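Long-range contacts in terminase, small subunit (Thermus phage G20c, PDB 6EJQ), which probably recognises the viral DNA packaging site and regulates the ATPase of the large terminase subunit, forming a nine-membered ring: residues I75-L80 against K124-R129; Q85-N90 against A113-M118; Y91-E96 against T105-V110. One frame throughout, in Å; residues are numbered along the deposited sequence. Where two conformers were deposited one is given.

Overall arrangement
All three contacts lie on one helical hairpin, built from helix 59-95, the loop after it and helix 112-139, and they are nested along the chain. Interaction 1 is the outermost loop closure, with interaction 2 inside it and interaction 3 nearest the bend. Centres of interactions 1 and 2 are 16 Å apart, and Leu80 CB of the first touches Met118 SD of the second at 4.0 Å. Interactions 2 and 3, with centres 11 Å apart, are joined by a probable hydrogen bond from Ile108 N to Asn90 OD1, 2.9 Å. Interactions 1 and 3 do not touch, their nearest atoms being about 11 Å apart. Other subunits of the nonamer pack against each of the three.

Interaction 1. Residues I75-L80 against K124-R129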
loop_
_atom_site.group_PDB
_atom_site.type_symbol
_atom_site.label_atom_id
_atom_site.label_comp_id
_atom_site.label_asym_id
_atom_site.label_seq_id
_atom_site.Cartn_x
_atom_site.Cartn_y
_atom_site.Cartn_z
ATOM N N ILE B 75 -19.292 19.458 8.747
ATOM C CA ILE B 75 -20.387 18.647 9.258
ATOM C C ILE B 75 -19.935 17.219 9.551
ATOM O O ILE B 75 -20.269 16.671 10.602
ATOM C CB ILE B 75 -21.582 18.612 8.278
ATOM C CG1 ILE B 75 -22.213 19.995 8.175
ATOM C CG2 ILE B 75 -22.633 17.598 8.726
ATOM C CD1 ILE B 75 -23.032 20.188 6.923
ATOM N N PHE B 76 -19.222 16.603 8.610
ATOM C CA PHE B 76 -18.713 15.244 8.830
ATOM C C PHE B 76 -17.726 15.250 9.995
ATOM O O PHE B 76 -17.773 14.371 10.852
ATOM C CB PHE B 76 -18.028 14.662 7.582
ATOM C CG PHE B 76 -18.942 14.450 6.393
ATOM C CD1 PHE B 76 -20.247 14.011 6.537
ATOM C CD2 PHE B 76 -18.451 14.633 5.107
ATOM C CE1 PHE B 76 -21.059 13.808 5.422
ATOM C CE2 PHE B 76 -19.250 14.419 3.989
ATOM C CZ PHE B 76 -20.560 14.002 4.147
ATOM N N GLN B 77 -16.858 16.254 10.037
ATOM C CA GLN B 77 -15.875 16.380 11.116
ATOM C C GLN B 77 -16.557 16.381 12.479
ATOM O O GLN B 77 -16.088 15.730 13.410
ATOM C CB GLN B 77 -15.035 17.647 10.960
ATOM C CG GLN B 77 -13.741 17.639 11.755
ATOM C CD GLN B 77 -12.925 18.897 11.554
ATOM O OE1 GLN B 77 -13.473 19.995 11.456
ATOM N NE2 GLN B 77 -11.608 18.748 11.514
ATOM N N LYS B 78 -17.686 17.075 12.578
ATOM C CA LYS B 78 -18.433 17.132 13.831
ATOM C C LYS B 78 -19.041 15.782 14.210
ATOM O O LYS B 78 -19.044 15.413 15.387
ATOM C CB LYS B 78 -19.493 18.213 13.770
ATOM C CG LYS B 78 -20.105 18.564 15.112
ATOM C CD LYS B 78 -21.121 19.677 14.914
ATOM C CE LYS B 78 -22.095 19.762 16.071
ATOM N NZ LYS B 78 -21.480 20.534 17.171
ATOM N N ASP B 79 -19.531 15.041 13.220
ATOM C CA ASP B 79 -19.981 13.664 13.446
ATOM C C ASP B 79 -18.843 12.779 13.953
ATOM O O ASP B 79 -19.022 12.029 14.916
ATOM C CB ASP B 79 -20.564 13.054 12.177
ATOM C CG ASP B 79 -21.866 13.695 11.756
ATOM O OD1 ASP B 79 -22.521 14.371 12.584
ATOM O OD2 ASP B 79 -22.238 13.514 10.584
ATOM N N LEU B 80 -17.682 12.879 13.306
ATOM C CA LEU B 80 -16.515 12.085 13.675
ATOM C C LEU B 80 -16.014 12.413 15.076
ATOM O O LEU B 80 -15.659 11.512 15.821
ATOM C CB LEU B 80 -15.383 12.248 12.646
ATOM C CG LEU B 80 -15.670 11.767 11.217
ATOM C CD1 LEU B 80 -14.408 11.853 10.376
ATOM C CD2 LEU B 80 -16.238 10.357 11.165
ATOM N N LYS B 124 -6.889 15.381 9.505
ATOM C CA LYS B 124 -6.816 15.515 8.044
ATOM C C LYS B 124 -7.835 16.481 7.467
ATOM O O LYS B 124 -7.538 17.179 6.494
ATOM C CB LYS B 124 -7.020 14.164 7.366
ATOM C CG LYS B 124 -5.848 13.222 7.517
ATOM C CD LYS B 124 -4.943 13.232 6.300
ATOM C CE LYS B 124 -3.759 12.276 6.468
ATOM N NZ LYS B 124 -4.150 10.908 6.921
ATOM N N ILE B 125 -9.037 16.492 8.045
ATOM C CA ILE B 125 -10.097 17.395 7.604
ATOM C C ILE B 125 -9.678 18.856 7.828
ATOM O O ILE B 125 -9.946 19.706 6.965
ATOM C CB ILE B 125 -11.459 17.051 8.250
ATOM C CG1 ILE B 125 -11.985 15.728 7.675
ATOM C CG2 ILE B 125 -12.483 18.143 7.995
ATOM C CD1 ILE B 125 -13.083 15.082 8.493
ATOM N N ASP B 126 -8.996 19.131 8.941
ATOM C CA ASP B 126 -8.430 20.471 9.192
ATOM C C ASP B 126 -7.389 20.846 8.143
ATOM O O ASP B 126 -7.411 21.949 7.624
ATOM C CB ASP B 126 -7.760 20.581 10.577
ATOM C CG ASP B 126 -8.756 20.652 11.744
ATOM O OD1 ASP B 126 -9.953 20.945 11.548
ATOM O OD2 ASP B 126 -8.305 20.431 12.898
ATOM N N GLN B 127 -6.454 19.941 7.855
ATOM C CA GLN B 127 -5.375 20.260 6.920
ATOM C C GLN B 127 -5.870 20.407 5.487
ATOM O O GLN B 127 -5.428 21.295 4.765
ATOM C CB GLN B 127 -4.239 19.240 7.014
ATOM C CG GLN B 127 -3.450 19.308 8.324
ATOM C CD GLN B 127 -3.063 20.738 8.750
ATOM O OE1 GLN B 127 -3.309 21.147 9.899
ATOM N NE2 GLN B 127 -2.470 21.504 7.820
ATOM N N GLU B 128 -6.802 19.549 5.094
ATOM C CA GLU B 128 -7.488 19.684 3.816
ATOM C C GLU B 128 -8.236 21.017 3.694
ATOM O O GLU B 128 -8.217 21.635 2.628
ATOM C CB GLU B 128 -8.418 18.494 3.586
ATOM C CG GLU B 128 -7.639 17.229 3.238
ATOM C CD GLU B 128 -8.435 15.932 3.339
ATOM O OE1 GLU B 128 -9.609 15.925 3.786
ATOM O OE2 GLU B 128 -7.848 14.890 2.983
ATOM N N ARG B 129 -8.856 21.470 4.783
ATOM C CA ARG B 129 -9.478 22.808 4.836
ATOM C C ARG B 129 -8.449 23.906 4.597
ATOM O O ARG B 129 -8.650 24.769 3.754
ATOM C CB ARG B 129 -10.189 23.053 6.171
ATOM C CG ARG B 129 -10.911 24.391 6.255
ATOM C CD ARG B 129 -12.092 24.344 7.208
ATOM N NE ARG B 129 -11.637 24.061 8.550
ATOM C CZ ARG B 129 -11.925 22.995 9.297
ATOM N NH1 ARG B 129 -12.740 22.020 8.898
ATOM N NH2 ARG B 129 -11.378 22.927 10.501
#
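Segments 75-80 and 124-129 pack as antiparallel helices crossing at -162°, their axes 10.8 Å apart, with Gln77 and Ile125 facing each other at 6.8 Å between CA atoms. Gln77 spans this gap: its CG stands anti to the backbone N (chi1 -162°), and the extended chain carries the amide alongside Ile125, which runs in the opposite direction. CD of Gln77 rests 3.7 Å from CG2 of Ile125. The other branch of Ile125 ends in CD1, which meets Leu80 CD1 at 4.0 Å. Beyond Ile125, NE2 of Gln77 donates to OD1 of Asp126 at 2.8 Å, nearly straight at 169°; the bond lies close to the amide plane but comes from above the carboxylate. The same NE2 also bonds Ile122 O. On the other branch of the amide, OE1 accepts a weak bond from NH1 of Arg129, 3.3 Å, at the edge of the guanidinium. Arg129 NH2 closes the triangle with a salt bridge to Asp126 OD1, 2.7 Å, one helical turn away. Arg72 of a neighbouring subunit pairs with Asp126 OD2, and Glu65 of that subunit with Arg129. NE2, bonded to two acceptors, thus sets which way the amide faces, and the weak bond to OE1 agrees with it; two arginines around the buried Asp126 would be expected to keep it ionised.

Interaction 2. Residues Q85-N90 against A113-M118; sequences QNMLRN and ADIAAM
The helical hairpin of the C-terminal region, helix 59-95 folded back against helix 112-139, is packed here through Met87, Ile115 and Met118. Segments 85-90 and 113-118 are antiparallel, crossing at -158° with axes 10.1 Å apart, and Met87 and Ile115 face each other most closely, 6.6 Å between CA atoms. The contact across them is essentially apolar. Ile115 lays its CG1 arm against the base of Met87, CG1 to CB 4.0 Å; CD1 at the end of the arm settles beside the backbone of the opposite helix and reaches Leu88 CD2 at 4.4 Å. Met118 comes to Met87 from the next turn. It lays CB and CG beside the Met87 sulfur, SD to Met118 CB 4.2 Å; its chi1 of -178° is what brings CG there, and the two methionines cross at about a right angle. Tyr84, Tyr91 and Val110 of the same chain also pack on Ile115. Other copies in the ring also pack here: Ile83 of one neighbouring subunit lies on Ile115, and Pro112 of another touches both Met87 and Met118. The Met87 chain bends at its last torsion (chi3 79°), which turns the methyl toward the backbone of helix 112-139. There Met87 CE lies 3.2 Å from Asp114 O, the carbonyl that also accepts the helical bond from Met118 N, while the same methyl packs 4.0 Å from Asp114 CB.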
loop_
_atom_site.group_PDB
_atom_site.type_symbol
_atom_site.label_atom_id
_atom_site.label_comp_id
_atom_site.label_asym_id
_atom_site.label_seq_id
_atom_site.Cartn_x
_atom_site.Cartn_y
_atom_site.Cartn_z
ATOM N N GLN B 85 -15.361 10.714 20.728
ATOM C CA GLN B 85 -15.635 10.775 22.170
ATOM C C GLN B 85 -16.256 9.482 22.709
ATOM O O GLN B 85 -15.896 9.044 23.795
ATOM C CB GLN B 85 -16.508 11.983 22.545
ATOM C CG GLN B 85 -15.775 13.315 22.508
ATOM C CD GLN B 85 -14.644 13.428 23.531
ATOM O OE1 GLN B 85 -14.834 13.154 24.711
ATOM N NE2 GLN B 85 -13.467 13.844 23.075
ATOM N N ASN B 86 -17.176 8.877 21.962
ATOM C CA ASN B 86 -17.741 7.587 22.369
ATOM C C ASN B 86 -16.668 6.508 22.445
ATOM O O ASN B 86 -16.674 5.692 23.362
ATOM C CB ASN B 86 -18.833 7.113 21.419
ATOM C CG ASN B 86 -19.514 5.855 21.919
ATOM O OD1 ASN B 86 -19.668 4.874 21.186
ATOM N ND2 ASN B 86 -19.904 5.868 23.185
ATOM N N MET B 87 -15.747 6.517 21.488
ATOM C CA MET B 87 -14.675 5.531 21.452
ATOM C C MET B 87 -13.779 5.631 22.674
ATOM O O MET B 87 -13.479 4.620 23.291
ATOM C CB MET B 87 -13.852 5.679 20.173
ATOM C CG MET B 87 -14.609 5.280 18.924
ATOM S SD MET B 87 -13.799 5.871 17.431
ATOM C CE MET B 87 -12.513 4.638 17.269
ATOM N N LEU B 88 -13.370 6.852 23.011
ATOM C CA LEU B 88 -12.606 7.120 24.226
ATOM C C LEU B 88 -13.342 6.685 25.478
ATOM O O LEU B 88 -12.745 6.086 26.371
ATOM C CB LEU B 88 -12.333 8.618 24.401
ATOM C CG LEU B 88 -11.005 9.204 23.988
ATOM C CD1 LEU B 88 -10.978 10.647 24.483
ATOM C CD2 LEU B 88 -9.831 8.400 24.549
ATOM N N ARG B 89 -14.621 7.051 25.551
ATOM C CA ARG B 89 -15.471 6.730 26.696
ATOM C C ARG B 89 -15.491 5.229 26.917
ATOM O O ARG B 89 -15.316 4.750 28.036
ATOM C CB ARG B 89 -16.894 7.246 26.450
ATOM C CG ARG B 89 -17.856 7.076 27.608
ATOM C CD ARG B 89 -19.173 7.800 27.361
ATOM N NE ARG B 89 -20.102 7.017 26.531
ATOM C CZ ARG B 89 -21.364 6.686 26.843
ATOM N NH1 ARG B 89 -21.927 7.059 27.996
ATOM N NH2 ARG B 89 -22.089 5.977 25.975
ATOM N N ASN B 90 -15.700 4.496 25.832
ATOM C CA ASN B 90 -15.696 3.043 25.874
ATOM C C ASN B 90 -14.340 2.473 26.268
ATOM O O ASN B 90 -14.288 1.573 27.103
ATOM C CB ASN B 90 -16.170 2.467 24.550
ATOM C CG ASN B 90 -17.676 2.478 24.433
ATOM O OD1 ASN B 90 -18.355 1.738 25.134
ATOM N ND2 ASN B 90 -18.209 3.321 23.554
ATOM N N ALA B 113 -5.498 1.763 18.486
ATOM C CA ALA B 113 -5.145 2.071 17.100
ATOM C C ALA B 113 -6.311 2.687 16.342
ATOM O O ALA B 113 -6.107 3.573 15.507
ATOM C CB ALA B 113 -4.654 0.827 16.384
ATOM N N ASP B 114 -7.523 2.227 16.641
ATOM C CA ASP B 114 -8.733 2.793 16.040
ATOM C C ASP B 114 -9.084 4.195 16.568
ATOM O O ASP B 114 -9.627 5.000 15.828
ATOM C CB ASP B 114 -9.899 1.824 16.197
ATOM C CG ASP B 114 -9.679 0.532 15.414
ATOM O OD1 ASP B 114 -8.910 0.541 14.421
ATOM O OD2 ASP B 114 -10.265 -0.489 15.796
ATOM N N ILE B 115 -8.749 4.485 17.823
ATOM C CA ILE B 115 -8.881 5.839 18.369
ATOM C C ILE B 115 -7.876 6.760 17.685
ATOM O O ILE B 115 -8.215 7.879 17.308
ATOM C CB ILE B 115 -8.679 5.844 19.897
ATOM C CG1 ILE B 115 -9.861 5.150 20.571
ATOM C CG2 ILE B 115 -8.553 7.256 20.443
ATOM C CD1 ILE B 115 -9.626 4.806 22.027
ATOM N N ALA B 116 -6.640 6.279 17.535
ATOM C CA ALA B 116 -5.594 7.011 16.824
ATOM C C ALA B 116 -5.996 7.281 15.381
ATOM O O ALA B 116 -5.810 8.388 14.877
ATOM C CB ALA B 116 -4.280 6.235 16.862
ATOM N N ALA B 117 -6.561 6.271 14.733
ATOM C CA ALA B 117 -6.976 6.391 13.340
ATOM C C ALA B 117 -8.074 7.435 13.164
ATOM O O ALA B 117 -8.060 8.193 12.198
ATOM C CB ALA B 117 -7.433 5.038 12.786
ATOM N N MET B 118 -9.008 7.476 14.102
ATOM C CA MET B 118 -10.100 8.438 14.051
ATOM C C MET B 118 -9.600 9.862 14.285
ATOM O O MET B 118 -10.073 10.791 13.627
ATOM C CB MET B 118 -11.199 8.079 15.056
ATOM C CG MET B 118 -12.408 9.011 15.025
ATOM S SD MET B 118 -13.237 9.011 13.425
ATOM C CE MET B 118 -14.101 7.451 13.484
#

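Interaction 3. Residues Y91-E96 against T105-V110; sequences YNAMME and TPVIGV
Met94 starts toward the loop facing it, its CB 4.4 Å from CG1 of Val107. A chi1 of -156° turns the chain away from its own backbone N, and a bend at chi2 (82°) brings the sulfur up to the loop between Val107 and Gly109. Met94 SD meets CG1 of Val107 at 3.8 Å and lies 4.4 Å from CA of Gly109. CE, the tip of Met94, ends 4.5 Å from Gly109 CA. Val107 also uses its second branch: CG2 presses on Ala93 CB at 3.5 Å, tighter than an ordinary carbon contact, while CG1 touches both Ala93 and the Met94 sulfur. Backbone hydrogen bonds tie Val107 to Thr99 in the preceding part of the loop, and His101 packs on both Val107 and Ala93. One turn earlier on the helix, Tyr91 turns a ring edge to the loop: CD1 approaches Val110 O at 3.7 Å, near the ring plane. Val110 itself packs on Met87 and Asn90 of the same helix and on Ile115 of helix 112-139. Ile108 of a neighbouring subunit packs on Met94. Helix 91-95 is here the last turn or so of helix 59-95, and segment 105-110 is an irregular, mostly extended run leading into helix 112-139; the contact folds the connecting loop back onto the helix it leaves, at the turn end of an antiparallel helical hairpin.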
loop_
_atom_site.group_PDB
_atom_site.type_symbol
_atom_site.label_atom_id
_atom_site.label_comp_id
_atom_site.label_asym_id
_atom_site.label_seq_id
_atom_site.Cartn_x
_atom_site.Cartn_y
_atom_site.Cartn_z
ATOM N N TYR B 91 -13.255 3.005 25.700
ATOM C CA TYR B 91 -11.914 2.565 26.068
ATOM C C TYR B 91 -11.655 2.761 27.559
ATOM O O TYR B 91 -11.098 1.876 28.212
ATOM C CB TYR B 91 -10.823 3.286 25.272
ATOM C CG TYR B 91 -9.426 2.782 25.620
ATOM C CD1 TYR B 91 -8.967 1.575 25.119
ATOM C CD2 TYR B 91 -8.594 3.494 26.480
ATOM C CE1 TYR B 91 -7.716 1.096 25.445
ATOM C CE2 TYR B 91 -7.336 3.022 26.819
ATOM C CZ TYR B 91 -6.902 1.819 26.298
ATOM O OH TYR B 91 -5.659 1.318 26.616
ATOM N N ASN B 92 -12.028 3.923 28.083
ATOM C CA ASN B 92 -11.818 4.232 29.496
ATOM C C ASN B 92 -12.694 3.366 30.392
ATOM O O ASN B 92 -12.242 2.925 31.438
ATOM C CB ASN B 92 -12.041 5.727 29.786
ATOM C CG ASN B 92 -10.981 6.612 29.145
ATOM O OD1 ASN B 92 -9.883 6.156 28.824
ATOM N ND2 ASN B 92 -11.315 7.881 28.936
ATOM N N ALA B 93 -13.931 3.110 29.978
ATOM C CA ALA B 93 -14.819 2.214 30.716
ATOM C C ALA B 93 -14.236 0.804 30.787
ATOM O O ALA B 93 -14.251 0.178 31.840
ATOM C CB ALA B 93 -16.201 2.181 30.077
ATOM N N MET B 94 -13.713 0.329 29.659
ATOM C CA MET B 94 -13.074 -0.991 29.558
ATOM C C MET B 94 -11.826 -1.111 30.442
ATOM O O MET B 94 -11.580 -2.143 31.046
ATOM C CB MET B 94 -12.685 -1.263 28.097
ATOM C CG MET B 94 -12.568 -2.730 27.741
ATOM S SD MET B 94 -14.178 -3.447 27.384
ATOM C CE MET B 94 -13.655 -5.062 26.809
ATOM N N MET B 95 -11.044 -0.039 30.482
ATOM C CA MET B 95 -9.807 0.057 31.257
ATOM C C MET B 95 -10.056 -0.200 32.737
ATOM O O MET B 95 -9.277 -0.898 33.388
ATOM C CB MET B 95 -9.216 1.462 31.069
ATOM C CG MET B 95 -7.829 1.707 31.628
ATOM S SD MET B 95 -7.334 3.429 31.370
ATOM C CE MET B 95 -8.249 4.277 32.664
ATOM N N GLU B 96 -11.143 0.364 33.258
ATOM C CA GLU B 96 -11.481 0.229 34.677
ATOM C C GLU B 96 -12.620 -0.772 34.933
ATOM O O GLU B 96 -13.380 -0.625 35.882
ATOM C CB GLU B 96 -11.730 1.606 35.322
ATOM C CG GLU B 96 -12.939 2.378 34.822
ATOM C CD GLU B 96 -12.795 3.879 35.036
ATOM O OE1 GLU B 96 -12.603 4.613 34.037
ATOM O OE2 GLU B 96 -12.859 4.326 36.204
ATOM N N THR B 105 -26.082 2.338 28.985
ATOM C CA THR B 105 -25.686 1.762 27.703
ATOM C C THR B 105 -24.471 0.842 27.873
ATOM O O THR B 105 -23.646 1.069 28.761
ATOM C CB THR B 105 -25.384 2.850 26.652
ATOM O OG1 THR B 105 -24.291 3.674 27.075
ATOM C CG2 THR B 105 -26.614 3.718 26.402
ATOM N N PRO B 106 -24.361 -0.209 27.033
ATOM C CA PRO B 106 -23.266 -1.166 27.194
ATOM C C PRO B 106 -21.898 -0.627 26.756
ATOM O O PRO B 106 -21.812 0.170 25.819
ATOM C CB PRO B 106 -23.685 -2.326 26.283
ATOM C CG PRO B 106 -24.459 -1.670 25.201
ATOM C CD PRO B 106 -25.175 -0.508 25.840
ATOM N N VAL B 107 -20.853 -1.066 27.453
ATOM C CA VAL B 107 -19.471 -0.809 27.082
ATOM C C VAL B 107 -19.126 -1.731 25.913
ATOM O O VAL B 107 -19.242 -2.953 26.032
ATOM C CB VAL B 107 -18.515 -1.069 28.263
ATOM C CG1 VAL B 107 -17.059 -1.011 27.826
ATOM C CG2 VAL B 107 -18.764 -0.058 29.373
ATOM N N ILE B 108 -18.720 -1.133 24.791
ATOM C CA ILE B 108 -18.327 -1.856 23.580
ATOM C C ILE B 108 -16.828 -1.629 23.332
ATOM O O ILE B 108 -16.376 -0.488 23.250
ATOM C CB ILE B 108 -19.171 -1.386 22.376
ATOM C CG1 ILE B 108 -20.648 -1.752 22.603
ATOM C CG2 ILE B 108 -18.653 -1.984 21.063
ATOM C CD1 ILE B 108 -21.617 -1.010 21.712
ATOM N N GLY B 109 -16.071 -2.720 23.193
ATOM C CA GLY B 109 -14.607 -2.668 23.104
ATOM C C GLY B 109 -14.092 -1.864 21.923
ATOM O O GLY B 109 -14.713 -1.842 20.864
ATOM N N VAL B 110 -12.974 -1.173 22.139
ATOM C CA VAL B 110 -12.327 -0.329 21.128
ATOM C C VAL B 110 -10.818 -0.495 21.256
ATOM O O VAL B 110 -10.292 -0.578 22.366
ATOM C CB VAL B 110 -12.666 1.169 21.322
ATOM C CG1 VAL B 110 -11.985 2.014 20.257
ATOM C CG2 VAL B 110 -14.163 1.388 21.271
#